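Local coordinates for protein TRAP-T family transporter, DctP (Periplasmic binding) subunit (Sulfitobacter sp. NAS-14.1, PDB 4PF8) that binds beta-D-galacturonate as the periplasmic solute-binding subunit of a TRAP transporter and probably hands it on to the membrane subunits for uptake, at residues Gly28-Val33 and His40-Phe45; Ala44-Val49 and Met82-Phe87; Arg146-Ser151 and Gly176-Met181; Gly204-Pro209 and Gln228-Pro233. All blocks are in the same frame, centred on the assembly; numbering follows the deposited sequence.

Contact 1 of 4, residues Gly28-Val33 and His40-Phe45; sequences GWNIHV and HGMEAF. With GTR (beta-D-galactopyranuronic acid), chain D.
Met42, a selenomethionine, is the side chain of helix 40-45 that meets residues 28-30. From Met42 the chain runs straight through CG and bends only at its last torsion (chi3 68°), which lays CE against the backbone of Gly28 and Trp29. CE lies 3.2 Å from Trp29 O and 4.1 Å from Gly28 C; a CB on Gly28 would lie only 3.5 Å from Met42 CE, a tight fit. SE touches the base of the Asn30 side chain, 3.7 Å from its CB. This is helix 37-52 seated on strand 26-29, the first strand and helix of a beta-alpha-beta unit that strand 59-62 completes. Past its strand, the 28-33 segment turns into the galacturonate pocket. Asn30 OD1 accepts a weak bond from His32 N at 3.2 Å, while its ND2 is held by Ser39 and His63. His32 in turn donates from NE2 to the sugar's O2 at 2.9 Å, with O2 in the ring plane, and Ile31 CG2 rests over one face of the imidazole. A turn further along the helix, Phe45 faces helix 248-282.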
# COMPACT_ATOMS: atom_id res chain seq x y z
N GLY A 28 -11.15 14.09 -0.25
CA GLY A 28 -10.41 12.88 -0.55
C GLY A 28 -9.06 12.84 0.13
O GLY A 28 -8.39 13.86 0.26
N TRP A 29 -8.69 11.66 0.62
CA TRP A 29 -7.46 11.50 1.39
C TRP A 29 -6.37 10.84 0.56
O TRP A 29 -6.59 9.84 -0.09
CB TRP A 29 -7.72 10.61 2.60
CG TRP A 29 -6.54 10.40 3.53
CD1 TRP A 29 -6.21 11.16 4.61
CD2 TRP A 29 -5.56 9.37 3.45
NE1 TRP A 29 -5.07 10.66 5.22
CE2 TRP A 29 -4.66 9.55 4.53
CE3 TRP A 29 -5.37 8.27 2.60
CZ2 TRP A 29 -3.58 8.69 4.75
CZ3 TRP A 29 -4.30 7.42 2.83
CH2 TRP A 29 -3.43 7.63 3.90
N ASN A 30 -5.18 11.43 0.63
CA ASN A 30 -3.98 10.86 0.02
C ASN A 30 -2.84 11.05 1.00
O ASN A 30 -2.66 12.13 1.53
CB ASN A 30 -3.69 11.63 -1.26
CG ASN A 30 -2.51 11.07 -2.06
OD1 ASN A 30 -2.10 9.92 -1.92
ND2 ASN A 30 -2.01 11.88 -2.94
N ILE A 31 -2.04 10.00 1.20
CA ILE A 31 -0.87 10.07 2.05
C ILE A 31 0.34 10.68 1.35
O ILE A 31 1.27 11.15 1.99
CB ILE A 31 -0.52 8.67 2.60
CG1 ILE A 31 0.30 8.75 3.88
CG2 ILE A 31 0.19 7.83 1.54
CD1 ILE A 31 0.42 7.37 4.57
N HIS A 32 0.33 10.67 0.02
CA HIS A 32 1.52 11.00 -0.76
C HIS A 32 1.71 12.46 -1.10
O HIS A 32 0.77 13.25 -1.00
CB HIS A 32 1.49 10.19 -2.03
CG HIS A 32 1.72 8.75 -1.79
ND1 HIS A 32 2.94 8.25 -1.37
CD2 HIS A 32 0.88 7.70 -1.87
CE1 HIS A 32 2.84 6.94 -1.23
NE2 HIS A 32 1.60 6.59 -1.51
N VAL A 33 2.93 12.82 -1.48
CA VAL A 33 3.21 14.14 -2.01
C VAL A 33 2.38 14.40 -3.26
O VAL A 33 1.92 13.46 -3.90
CB VAL A 33 4.71 14.33 -2.30
CG1 VAL A 33 5.50 14.15 -1.00
CG2 VAL A 33 5.17 13.35 -3.39
N HIS A 40 -2.01 11.90 -8.87
CA HIS A 40 -2.51 12.25 -10.19
C HIS A 40 -3.72 11.41 -10.53
O HIS A 40 -4.68 11.92 -11.15
CB HIS A 40 -1.41 12.08 -11.25
CG HIS A 40 -0.22 12.95 -11.00
ND1 HIS A 40 -0.31 14.31 -10.85
CD2 HIS A 40 1.09 12.64 -10.83
CE1 HIS A 40 0.89 14.81 -10.62
NE2 HIS A 40 1.76 13.82 -10.60
N GLY A 41 -3.71 10.15 -10.12
CA GLY A 41 -4.87 9.31 -10.32
C GLY A 41 -6.11 9.86 -9.62
O GLY A 41 -7.21 9.89 -10.20
N MSE A 42 -5.95 10.26 -8.37
CA MSE A 42 -7.06 10.77 -7.58
C MSE A 42 -7.57 12.08 -8.12
O MSE A 42 -8.79 12.32 -8.16
CB MSE A 42 -6.64 10.95 -6.13
CG MSE A 42 -6.40 9.62 -5.42
SE MSE A 42 -6.04 9.87 -3.54
CE MSE A 42 -7.76 10.49 -3.01
N GLU A 43 -6.67 12.94 -8.56
CA GLU A 43 -7.10 14.22 -9.12
C GLU A 43 -7.86 13.99 -10.42
O GLU A 43 -8.82 14.68 -10.69
CB GLU A 43 -5.92 15.17 -9.31
CG GLU A 43 -5.28 15.58 -7.99
CD GLU A 43 -5.79 16.88 -7.41
OE1 GLU A 43 -6.87 17.37 -7.83
OE2 GLU A 43 -5.09 17.42 -6.51
N ALA A 44 -7.44 13.00 -11.21
CA ALA A 44 -8.09 12.70 -12.48
C ALA A 44 -9.49 12.17 -12.22
O ALA A 44 -10.42 12.49 -12.95
CB ALA A 44 -7.30 11.70 -13.29
N PHE A 45 -9.61 11.34 -11.18
CA PHE A 45 -10.90 10.82 -10.74
C PHE A 45 -11.86 11.97 -10.41
O PHE A 45 -12.97 12.05 -10.93
CB PHE A 45 -10.71 9.91 -9.52
CG PHE A 45 -11.99 9.59 -8.80
CD1 PHE A 45 -12.90 8.70 -9.34
CD2 PHE A 45 -12.28 10.16 -7.57
CE1 PHE A 45 -14.08 8.40 -8.69
CE2 PHE A 45 -13.46 9.86 -6.91
CZ PHE A 45 -14.37 8.98 -7.48
C1 GTR D . 3.34 3.24 0.65
C2 GTR D . 1.86 3.26 0.48
C3 GTR D . 1.29 4.22 1.51
C4 GTR D . 1.64 3.78 2.92
C5 GTR D . 3.16 3.69 2.97
C6 GTR D . 3.62 3.16 4.32
O1 GTR D . 3.94 2.28 -0.28
O2 GTR D . 1.57 3.76 -0.86
O3 GTR D . -0.15 4.15 1.39
O4 GTR D . 1.07 2.48 3.14
O5 GTR D . 3.68 2.83 1.94
O6A GTR D . 4.68 2.47 4.31
O6B GTR D . 3.03 3.55 5.36

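Contact 2 of 4, residues Ala44-Val49 and Met82-Phe87; sequences AFMEEV and MDFGVF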
# COMPACT_ATOMS: atom_id res chain seq x y z
N ALA A 44 -7.44 13.00 -11.21
CA ALA A 44 -8.09 12.70 -12.48
C ALA A 44 -9.49 12.17 -12.22
O ALA A 44 -10.42 12.49 -12.95
CB ALA A 44 -7.30 11.70 -13.29
N PHE A 45 -9.61 11.34 -11.18
CA PHE A 45 -10.90 10.82 -10.74
C PHE A 45 -11.86 11.97 -10.41
O PHE A 45 -12.97 12.05 -10.93
CB PHE A 45 -10.71 9.91 -9.52
CG PHE A 45 -11.99 9.59 -8.80
CD1 PHE A 45 -12.90 8.70 -9.34
CD2 PHE A 45 -12.28 10.16 -7.57
CE1 PHE A 45 -14.08 8.40 -8.69
CE2 PHE A 45 -13.46 9.86 -6.91
CZ PHE A 45 -14.37 8.98 -7.48
N MSE A 46 -11.41 12.87 -9.53
CA MSE A 46 -12.27 13.95 -9.07
C MSE A 46 -12.62 14.89 -10.21
O MSE A 46 -13.77 15.32 -10.34
CB MSE A 46 -11.55 14.73 -7.96
CG MSE A 46 -12.45 15.69 -7.19
SE MSE A 46 -13.88 14.75 -6.23
CE MSE A 46 -15.38 15.30 -7.33
N GLU A 47 -11.65 15.19 -11.06
CA GLU A 47 -11.92 16.00 -12.26
C GLU A 47 -12.98 15.38 -13.15
O GLU A 47 -13.88 16.08 -13.65
CB GLU A 47 -10.64 16.15 -13.07
CG GLU A 47 -9.71 17.20 -12.55
CD GLU A 47 -8.50 17.35 -13.43
OE1 GLU A 47 -7.37 17.21 -12.90
OE2 GLU A 47 -8.69 17.59 -14.65
N GLU A 48 -12.91 14.07 -13.35
CA GLU A 48 -13.87 13.42 -14.23
C GLU A 48 -15.27 13.44 -13.63
O GLU A 48 -16.23 13.68 -14.34
CB GLU A 48 -13.46 11.98 -14.58
CG GLU A 48 -14.45 11.32 -15.54
CD GLU A 48 -14.07 9.92 -16.00
OE1 GLU A 48 -14.97 9.14 -16.38
OE2 GLU A 48 -12.86 9.59 -16.00
N VAL A 49 -15.38 13.16 -12.35
CA VAL A 49 -16.68 13.20 -11.69
C VAL A 49 -17.28 14.60 -11.82
O VAL A 49 -18.44 14.74 -12.18
CB VAL A 49 -16.58 12.77 -10.20
CG1 VAL A 49 -17.93 12.99 -9.48
CG2 VAL A 49 -16.18 11.32 -10.12
N MSE A 82 -14.87 11.19 5.71
CA MSE A 82 -14.03 11.33 4.54
C MSE A 82 -14.81 10.69 3.40
O MSE A 82 -15.37 9.62 3.60
CB MSE A 82 -12.72 10.56 4.72
CG MSE A 82 -11.78 10.71 3.57
SE MSE A 82 -10.96 12.47 3.61
CE MSE A 82 -9.93 12.17 5.21
N ASP A 83 -14.87 11.33 2.24
CA ASP A 83 -15.69 10.77 1.16
C ASP A 83 -14.99 9.75 0.29
O ASP A 83 -15.60 8.79 -0.14
CB ASP A 83 -16.24 11.89 0.28
CG ASP A 83 -17.06 12.86 1.08
OD1 ASP A 83 -18.16 12.44 1.53
OD2 ASP A 83 -16.59 13.99 1.34
N PHE A 84 -13.73 10.00 -0.01
CA PHE A 84 -12.95 9.07 -0.82
C PHE A 84 -11.49 9.09 -0.44
O PHE A 84 -11.03 9.96 0.28
CB PHE A 84 -13.16 9.31 -2.33
CG PHE A 84 -12.59 10.60 -2.87
CD1 PHE A 84 -13.19 11.83 -2.61
CD2 PHE A 84 -11.49 10.58 -3.72
CE1 PHE A 84 -12.68 13.02 -3.13
CE2 PHE A 84 -10.98 11.77 -4.25
CZ PHE A 84 -11.59 12.99 -3.95
N GLY A 85 -10.76 8.09 -0.92
CA GLY A 85 -9.34 8.01 -0.63
C GLY A 85 -8.68 6.92 -1.42
O GLY A 85 -9.36 6.11 -2.02
N VAL A 86 -7.37 6.94 -1.46
CA VAL A 86 -6.62 5.77 -1.88
C VAL A 86 -5.86 5.28 -0.66
O VAL A 86 -5.07 6.03 -0.08
CB VAL A 86 -5.65 6.04 -3.02
CG1 VAL A 86 -4.75 4.84 -3.26
CG2 VAL A 86 -6.42 6.38 -4.30
N PHE A 87 -6.15 4.05 -0.29
CA PHE A 87 -5.57 3.43 0.89
C PHE A 87 -4.78 2.18 0.52
O PHE A 87 -5.27 1.33 -0.24
CB PHE A 87 -6.65 2.98 1.88
CG PHE A 87 -7.55 4.06 2.37
CD1 PHE A 87 -7.06 5.17 3.01
CD2 PHE A 87 -8.92 3.90 2.30
CE1 PHE A 87 -7.90 6.15 3.47
CE2 PHE A 87 -9.78 4.89 2.81
CZ PHE A 87 -9.25 6.02 3.37
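Helix 37-52 packs on the five-stranded sheet of one lobe of this two-lobed binding protein, and here Phe45 and Met46 of the helix close on Phe84, where strand 84-88 begins. Both partners lie on the same side of the Phe84 ring plane, Phe45 CE2 over the face and Met46 SE obliquely. Phe45 CE2 is 3.8 Å from Phe84 CD2, but the two rings are neither parallel nor perpendicular: their planes make 56° and their centroids lie 5.5 Å apart. At the far end of the ring, Met46 SE reaches Phe84 CZ at 3.7 Å, an oblique Met-aromatic contact made by the selenium of a selenomethionine. SE sits 4.5 Å from the ring centroid. The bend of the Met46 chain at chi2 (63°) carries its selenium to the CZ end of the ring, and the chain crosses Phe84 at about a right angle. Behind the pair, Val49 CG2 rests over one face of the Phe45 ring, and Met238 of strand 234-239 also touches Phe45. With an alanine at Phe84, Phe45 CE2 and Met46 SE would probably lose their common surface, leaving a gap between helix and sheet. Trp26 of the neighbouring strand 26-29 touches both Met46 and Phe84. No hydrogen bond crosses between the segments, so what joins them here is dispersion and shape fit among buried aromatic and selenoether groups.

Contact 3 of 4, residues Arg146-Ser151 and Gly176-Met181; sequences RSFYNS and GMIESM. With GTR (beta-D-galactopyranuronic acid), chain D.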
# COMPACT_ATOMS: atom_id res chain seq x y z
N ARG A 146 7.60 -3.91 -2.16
CA ARG A 146 8.33 -3.26 -1.09
C ARG A 146 9.64 -3.97 -0.82
O ARG A 146 9.67 -5.19 -0.79
CB ARG A 146 7.47 -3.23 0.17
CG ARG A 146 6.14 -2.53 -0.03
CD ARG A 146 5.21 -2.68 1.18
NE ARG A 146 5.64 -1.97 2.37
CZ ARG A 146 5.25 -0.73 2.71
NH1 ARG A 146 4.43 -0.04 1.93
NH2 ARG A 146 5.65 -0.19 3.84
N SER A 147 10.70 -3.18 -0.62
CA SER A 147 12.04 -3.71 -0.35
C SER A 147 12.67 -2.95 0.80
O SER A 147 12.31 -1.79 1.07
CB SER A 147 12.93 -3.58 -1.58
OG SER A 147 12.47 -4.44 -2.61
N PHE A 148 13.61 -3.59 1.50
CA PHE A 148 14.25 -2.96 2.65
C PHE A 148 15.21 -1.85 2.28
O PHE A 148 15.99 -1.99 1.34
CB PHE A 148 15.02 -4.00 3.47
CG PHE A 148 14.12 -4.92 4.25
CD1 PHE A 148 13.42 -4.47 5.34
CD2 PHE A 148 13.98 -6.25 3.88
CE1 PHE A 148 12.57 -5.31 6.05
CE2 PHE A 148 13.16 -7.10 4.58
CZ PHE A 148 12.45 -6.63 5.67
N TYR A 149 15.21 -0.78 3.08
CA TYR A 149 16.28 0.19 3.04
C TYR A 149 16.73 0.48 4.44
O TYR A 149 15.94 0.45 5.38
CB TYR A 149 15.86 1.47 2.32
CG TYR A 149 14.52 2.06 2.68
CD1 TYR A 149 14.41 3.03 3.68
CD2 TYR A 149 13.37 1.70 1.99
CE1 TYR A 149 13.20 3.61 3.97
CE2 TYR A 149 12.17 2.27 2.28
CZ TYR A 149 12.07 3.22 3.25
OH TYR A 149 10.85 3.82 3.50
N ASN A 150 18.02 0.76 4.59
CA ASN A 150 18.54 1.08 5.90
C ASN A 150 19.82 1.89 5.83
O ASN A 150 20.40 2.06 4.76
CB ASN A 150 18.70 -0.19 6.74
CG ASN A 150 19.92 -1.00 6.39
OD1 ASN A 150 20.96 -0.87 7.03
ND2 ASN A 150 19.80 -1.85 5.38
N SER A 151 20.26 2.39 6.98
CA SER A 151 21.46 3.23 7.06
C SER A 151 22.69 2.50 7.55
O SER A 151 23.73 3.13 7.74
CB SER A 151 21.18 4.41 8.00
OG SER A 151 20.88 3.94 9.30
N GLY A 176 5.47 -9.51 12.84
CA GLY A 176 5.86 -10.91 12.76
C GLY A 176 6.90 -11.15 11.67
O GLY A 176 7.82 -11.95 11.84
N MSE A 177 6.77 -10.46 10.56
CA MSE A 177 7.71 -10.58 9.46
C MSE A 177 9.13 -10.19 9.89
O MSE A 177 10.09 -10.90 9.61
CB MSE A 177 7.23 -9.68 8.31
CG MSE A 177 8.22 -9.43 7.21
SE MSE A 177 7.30 -8.37 5.85
CE MSE A 177 5.66 -9.31 5.98
N ILE A 178 9.25 -9.05 10.55
CA ILE A 178 10.55 -8.56 10.99
C ILE A 178 11.12 -9.45 12.09
O ILE A 178 12.31 -9.80 12.09
CB ILE A 178 10.45 -7.10 11.48
CG1 ILE A 178 9.99 -6.19 10.35
CG2 ILE A 178 11.76 -6.60 12.01
CD1 ILE A 178 10.83 -6.27 9.15
N GLU A 179 10.28 -9.85 13.04
CA GLU A 179 10.72 -10.70 14.14
C GLU A 179 11.20 -12.07 13.64
O GLU A 179 12.13 -12.67 14.20
CB GLU A 179 9.58 -10.87 15.18
CG GLU A 179 9.35 -9.61 15.96
CD GLU A 179 8.32 -9.76 17.08
OE1 GLU A 179 8.22 -8.80 17.87
OE2 GLU A 179 7.63 -10.80 17.16
N SER A 180 10.57 -12.57 12.58
CA SER A 180 10.94 -13.88 12.05
C SER A 180 12.35 -13.83 11.47
O SER A 180 12.98 -14.87 11.29
CB SER A 180 9.94 -14.31 10.99
OG SER A 180 8.69 -14.65 11.58
N MSE A 181 12.86 -12.63 11.20
CA MSE A 181 14.26 -12.52 10.75
C MSE A 181 15.16 -11.95 11.82
O MSE A 181 16.32 -11.62 11.56
CB MSE A 181 14.34 -11.67 9.50
CG MSE A 181 13.63 -12.34 8.32
SE MSE A 181 13.77 -11.26 6.75
CE MSE A 181 12.67 -9.84 7.24
C1 GTR D . 3.34 3.24 0.65
C2 GTR D . 1.86 3.26 0.48
C3 GTR D . 1.29 4.22 1.51
C4 GTR D . 1.64 3.78 2.92
C5 GTR D . 3.16 3.69 2.97
C6 GTR D . 3.62 3.16 4.32
O1 GTR D . 3.94 2.28 -0.28
O2 GTR D . 1.57 3.76 -0.86
O3 GTR D . -0.15 4.15 1.39
O4 GTR D . 1.07 2.48 3.14
O5 GTR D . 3.68 2.83 1.94
O6A GTR D . 4.68 2.47 4.31
O6B GTR D . 3.03 3.55 5.36
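Phe148 swings its ring from strand 146-150 toward helix 172-179 with CG anti to the carbonyl carbon (chi1 -73°), and Met181 bends at its terminal torsion (chi3 -69°) to bring CE up to that ring. Ile178 arrives at the ring's edge, near its plane, with CD1 3.7 Å from Phe148 CE1. Met181, a selenomethionine, runs head-on against the direction of the Phe148 side chain, its CE meeting the ring obliquely, 3.6 Å from Phe148 CZ. Two methyl groups, Ile178 CD1 and Met181 CE, thus touch the outer end of the ring, while Val166 and the His229 ring also pack on it. The strand belongs to the four-stranded sheet of the second lobe, and the helix is the link between the parallel strands 165-168 and 184-187. Two residues before Phe148, Arg146 enters the ligand pocket. Its NH2 donates an almost straight bond (172°) to the galacturonate carboxylate oxygen O6A at 2.9 Å, and NH1 donates to the ring oxygen O5 at 3.0 Å, with a longer, weak bond to O6A besides. On the protein side, NE forms a salt bridge with Glu206, which, with the bonds to the sugar, probably limits the rotation of the guanidinium. A leucine in place of Arg146 would probably deprive the sugar's carboxylate of this positive charge and leave Glu206 without its ionic mate. Within 176-181, Ser180 N and Ser180 OG reach Gly176 O from opposite faces of that carbonyl, OG at 2.8 Å.

Contact 4 of 4, residues Gly204-Pro209 and Gln228-Pro233; sequences GAENNP and QHLIIP. With GTR (beta-D-galactopyranuronic acid), chain D.
Glu206 and His229 face each other with CA atoms 9.1 Å apart, because strands 204-207 and 223-230 are not neighbours in their sheet: strand 146-150 runs between them, and side chains bridge it. His229 NE2 donates to Glu206 OE2 at 3.0 Å in a nearly straight bond (165°). The oxygen lies close to the imidazole plane and is met on its anti side, 23° out of the carboxylate plane. The Glu206 chain is bent at chi2 (85°), and its CB also touches the edge of the ring, 3.6 Å from His229 CE1. Leu230 CD1 lies 3.7 Å from Glu206 OE2. That OE2 also takes the salt bridge from Arg146 NE, and two such donors probably keep the buried carboxylate ionised; the other ring nitrogen of His229, ND1, is bonded to Thr227. Next along the strand, Asn207 turns to the sugar: OD1 accepts from the galacturonate O1 at 2.6 Å, and ND2 donates to O5 at 3.0 Å. OD1 also takes Asn208 N at 2.8 Å, in the carbonyl plane and on a lone pair. Asn208 itself is the N-cap of helix 209-214, its OD1 bonded to Ser211 N. This is part of the ligand cleft of a family 7 (TRAP) solute-binding protein, where Asn207 and Arg146 touch the solute and Glu206, backed by His229, is likely to position the arginine from the second shell.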
# COMPACT_ATOMS: atom_id res chain seq x y z
N GLY A 204 16.02 1.62 9.59
CA GLY A 204 15.46 1.55 8.26
C GLY A 204 14.00 1.19 8.26
O GLY A 204 13.30 1.22 9.28
N ALA A 205 13.54 0.86 7.07
CA ALA A 205 12.14 0.59 6.81
C ALA A 205 12.06 -0.20 5.51
O ALA A 205 13.06 -0.74 5.04
CB ALA A 205 11.38 1.95 6.72
N GLU A 206 10.87 -0.31 4.92
CA GLU A 206 10.75 -1.03 3.65
C GLU A 206 9.62 -0.39 2.84
O GLU A 206 8.62 0.02 3.38
CB GLU A 206 10.50 -2.52 3.87
CG GLU A 206 9.58 -2.85 5.01
CD GLU A 206 8.13 -2.81 4.63
OE1 GLU A 206 7.34 -2.13 5.35
OE2 GLU A 206 7.78 -3.43 3.60
N ASN A 207 9.85 -0.29 1.55
CA ASN A 207 8.88 0.34 0.66
C ASN A 207 9.29 0.20 -0.79
O ASN A 207 10.37 -0.28 -1.09
CB ASN A 207 8.65 1.80 1.02
CG ASN A 207 7.20 2.15 1.01
OD1 ASN A 207 6.52 1.91 0.00
ND2 ASN A 207 6.69 2.68 2.13
N ASN A 208 8.39 0.61 -1.67
CA ASN A 208 8.64 0.62 -3.10
C ASN A 208 9.51 1.82 -3.47
O ASN A 208 9.78 2.70 -2.64
CB ASN A 208 7.30 0.63 -3.87
CG ASN A 208 6.40 1.81 -3.47
OD1 ASN A 208 6.87 2.94 -3.40
ND2 ASN A 208 5.11 1.55 -3.25
N PRO A 209 10.05 1.82 -4.70
CA PRO A 209 11.03 2.86 -4.99
C PRO A 209 10.45 4.28 -4.99
O PRO A 209 11.07 5.19 -4.44
CB PRO A 209 11.59 2.43 -6.36
CG PRO A 209 11.42 0.92 -6.34
CD PRO A 209 10.10 0.71 -5.67
N GLN A 228 11.83 -7.30 -2.32
CA GLN A 228 10.53 -7.37 -2.96
C GLN A 228 9.60 -8.33 -2.22
O GLN A 228 8.91 -9.15 -2.82
CB GLN A 228 10.71 -7.73 -4.42
CG GLN A 228 11.56 -6.68 -5.13
CD GLN A 228 11.99 -7.06 -6.54
OE1 GLN A 228 12.35 -8.21 -6.81
NE2 GLN A 228 11.97 -6.09 -7.44
N HIS A 229 9.56 -8.18 -0.90
CA HIS A 229 8.98 -9.19 -0.02
C HIS A 229 7.48 -9.00 0.16
O HIS A 229 6.81 -9.89 0.68
CB HIS A 229 9.68 -9.13 1.33
CG HIS A 229 9.75 -7.76 1.90
ND1 HIS A 229 10.88 -6.97 1.81
CD2 HIS A 229 8.81 -7.00 2.52
CE1 HIS A 229 10.64 -5.80 2.37
NE2 HIS A 229 9.38 -5.78 2.78
N LEU A 230 6.95 -7.85 -0.26
CA LEU A 230 5.51 -7.60 -0.13
C LEU A 230 5.08 -6.89 -1.41
O LEU A 230 5.81 -6.06 -1.95
CB LEU A 230 5.17 -6.69 1.06
CG LEU A 230 5.24 -7.32 2.45
CD1 LEU A 230 5.33 -6.20 3.48
CD2 LEU A 230 4.02 -8.18 2.65
N ILE A 231 3.88 -7.23 -1.86
CA ILE A 231 3.23 -6.54 -2.98
C ILE A 231 1.83 -6.25 -2.45
O ILE A 231 1.01 -7.17 -2.30
CB ILE A 231 3.15 -7.41 -4.22
CG1 ILE A 231 4.56 -7.63 -4.81
CG2 ILE A 231 2.21 -6.81 -5.26
CD1 ILE A 231 4.62 -8.76 -5.85
N ILE A 232 1.59 -4.99 -2.13
CA ILE A 232 0.38 -4.61 -1.41
C ILE A 232 -0.44 -3.67 -2.28
O ILE A 232 -0.05 -2.55 -2.52
CB ILE A 232 0.70 -3.97 -0.04
CG1 ILE A 232 1.53 -4.95 0.80
CG2 ILE A 232 -0.58 -3.64 0.70
CD1 ILE A 232 1.77 -4.51 2.15
N PRO A 233 -1.58 -4.17 -2.78
CA PRO A 233 -2.42 -3.31 -3.61
C PRO A 233 -3.00 -2.17 -2.82
O PRO A 233 -3.07 -2.25 -1.60
CB PRO A 233 -3.57 -4.23 -4.04
CG PRO A 233 -3.12 -5.62 -3.71
CD PRO A 233 -2.19 -5.49 -2.57
C1 GTR D . 3.34 3.24 0.65
C2 GTR D . 1.86 3.26 0.48
C3 GTR D . 1.29 4.22 1.51
C4 GTR D . 1.64 3.78 2.92
C5 GTR D . 3.16 3.69 2.97
C6 GTR D . 3.62 3.16 4.32
O1 GTR D . 3.94 2.28 -0.28
O2 GTR D . 1.57 3.76 -0.86
O3 GTR D . -0.15 4.15 1.39
O4 GTR D . 1.07 2.48 3.14
O5 GTR D . 3.68 2.83 1.94
O6A GTR D . 4.68 2.47 4.31
O6B GTR D . 3.03 3.55 5.36

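Contacts 1 and 2 share helix 37-52 and lie about 7 Å apart by centres; strands 26-29 and 84-88, neighbours in one sheet, join them, with Trp29 N 2.9 Å from Phe84 O. Contacts 3 and 4, centres about 9 Å apart, meet in the other lobe's sheet, where Arg146 N lies 2.8 Å from Leu230 O, a probable hydrogen bond between strands. Contacts 1 and 3 are on opposite sides of the chain's centre, about 28 Å apart by centres, yet both reach the same galacturonate. Contact 4 also grips it, so the sugar is held between the two lobes, with contact 2 remaining behind as interior packing of the first.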